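Long-range contact in sugar phosphate isomerase/epimerase (Parabacteroides distasonis, PDB 3L23), which probably acts as a metal-dependent isomerase, holding a magnesium ion within a xylose isomerase-like TIM barrel: residues Lys123-Gln127 / Val211-Met215. Numbering follows the deposited sequence.
Sequences KYLIQ and VYFEM
Y124 meets Y212 inside the TIM barrel, where strand 124-127 and segment 211-215 run at 75° to each other, with strand 162-165 between them. The hydroxyl of Y212 comes to the edge of the Y124 ring, near its plane, with OH 3.3 Å from Y124 CD1; the two rings lie oblique, planes at 57°. A tyrosine suits this place because its ring edge can meet the Y212 hydroxyl while its own OH is hydrogen-bonded to D271. L125 turns its side chain outward onto helix 103-119 and contributes its backbone instead: a water accepts from L125 N (2.8 Å) and from Y212 OH (2.7 Å), lying in the plane of the Y212 ring at its edge. With CG between the backbone N and the carbonyl carbon (chi1 64°), the Y212 ring extends toward strand 124-127. I126 fills the inner angle between Y212 and E214: CG1 lies 3.4 Å from Y212 OH, and CD1 sits over the face of the E214 carboxylate, 3.6 Å from its CD. With an alanine in place of I126, both contacts are gone, which would probably leave a gap there and let the carboxylate shift. E214 also touches the magnesium ligands H165 and H242. Its carboxylate thus has aliphatic carbon over one face while its oxygens meet polar neighbours, OE1 hydrogen-bonded to NE2 of H79 and OE2 close to the carboxylate of E47.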
# COMPACT_ATOMS: atom_id res chain seq x y z
N LYS A 123 -9.74 8.44 0.89
CA LYS A 123 -10.27 7.66 2.02
C LYS A 123 -9.19 7.03 2.92
O LYS A 123 -9.35 7.00 4.16
CB LYS A 123 -11.25 6.60 1.51
CG LYS A 123 -11.69 5.63 2.59
CD LYS A 123 -12.81 4.76 2.15
CE LYS A 123 -13.29 3.91 3.32
NZ LYS A 123 -14.57 3.21 3.01
N TYR A 124 -8.17 6.45 2.27
CA TYR A 124 -7.05 5.81 2.94
C TYR A 124 -5.73 6.54 2.69
O TYR A 124 -5.46 6.95 1.57
CB TYR A 124 -6.89 4.39 2.44
CG TYR A 124 -8.12 3.51 2.51
CD1 TYR A 124 -8.48 2.90 3.67
CD2 TYR A 124 -8.88 3.26 1.37
CE1 TYR A 124 -9.57 2.07 3.74
CE2 TYR A 124 -9.99 2.43 1.42
CZ TYR A 124 -10.32 1.83 2.60
OH TYR A 124 -11.43 1.01 2.66
N LEU A 125 -4.92 6.64 3.75
CA LEU A 125 -3.54 7.15 3.70
C LEU A 125 -2.67 6.05 4.31
O LEU A 125 -2.88 5.66 5.47
CB LEU A 125 -3.43 8.46 4.48
CG LEU A 125 -2.12 9.22 4.32
CD1 LEU A 125 -1.80 9.54 2.87
CD2 LEU A 125 -2.11 10.50 5.20
N ILE A 126 -1.72 5.55 3.53
CA ILE A 126 -1.02 4.29 3.83
C ILE A 126 0.50 4.44 3.67
O ILE A 126 0.97 5.00 2.69
CB ILE A 126 -1.53 3.15 2.93
CG1 ILE A 126 -3.01 2.85 3.21
CG2 ILE A 126 -0.68 1.88 3.08
CD1 ILE A 126 -3.76 1.90 2.27
N GLN A 127 1.25 3.96 4.67
CA GLN A 127 2.71 3.86 4.63
C GLN A 127 3.08 2.48 4.10
O GLN A 127 2.65 1.48 4.69
CB GLN A 127 3.32 4.05 6.01
CG GLN A 127 4.82 3.87 5.98
CD GLN A 127 5.44 4.24 7.27
OE1 GLN A 127 4.93 5.13 7.98
NE2 GLN A 127 6.57 3.59 7.61
N VAL A 211 -4.92 1.80 13.80
CA VAL A 211 -4.05 1.28 12.72
C VAL A 211 -4.71 0.10 12.05
O VAL A 211 -5.23 -0.78 12.74
CB VAL A 211 -2.71 0.83 13.31
CG1 VAL A 211 -1.83 0.06 12.30
CG2 VAL A 211 -1.96 2.04 13.95
N TYR A 212 -4.69 0.09 10.72
CA TYR A 212 -5.20 -1.04 9.94
C TYR A 212 -4.12 -1.39 8.93
O TYR A 212 -3.15 -0.64 8.71
CB TYR A 212 -6.53 -0.72 9.22
CG TYR A 212 -6.35 0.37 8.19
CD1 TYR A 212 -6.41 1.71 8.54
CD2 TYR A 212 -6.13 0.06 6.84
CE1 TYR A 212 -6.20 2.71 7.59
CE2 TYR A 212 -5.89 1.04 5.90
CZ TYR A 212 -5.94 2.37 6.27
OH TYR A 212 -5.68 3.34 5.32
N PHE A 213 -4.32 -2.53 8.29
CA PHE A 213 -3.36 -3.08 7.37
C PHE A 213 -3.91 -3.25 5.95
O PHE A 213 -5.08 -3.65 5.74
CB PHE A 213 -2.84 -4.43 7.93
CG PHE A 213 -2.02 -4.26 9.20
CD1 PHE A 213 -2.61 -4.14 10.41
CD2 PHE A 213 -0.65 -4.12 9.13
CE1 PHE A 213 -1.86 -3.89 11.55
CE2 PHE A 213 0.12 -3.87 10.28
CZ PHE A 213 -0.48 -3.76 11.47
N GLU A 214 -3.07 -2.90 4.98
CA GLU A 214 -3.34 -3.18 3.57
C GLU A 214 -2.41 -4.33 3.27
O GLU A 214 -1.23 -4.10 3.05
CB GLU A 214 -3.02 -1.98 2.67
CG GLU A 214 -3.19 -2.22 1.18
CD GLU A 214 -2.85 -1.03 0.37
OE1 GLU A 214 -1.71 -0.57 0.44
OE2 GLU A 214 -3.73 -0.53 -0.36
N MSE A 215 -2.95 -5.56 3.20
CA MSE A 215 -2.09 -6.73 3.02
C MSE A 215 -1.78 -6.91 1.53
O MSE A 215 -2.69 -6.99 0.70
CB MSE A 215 -2.74 -7.99 3.57
CG MSE A 215 -1.99 -9.27 3.17
SE MSE A 215 -2.38 -10.75 4.31
CE MSE A 215 -1.14 -10.38 5.68
O HOH W 1 -5.97 5.86 6.28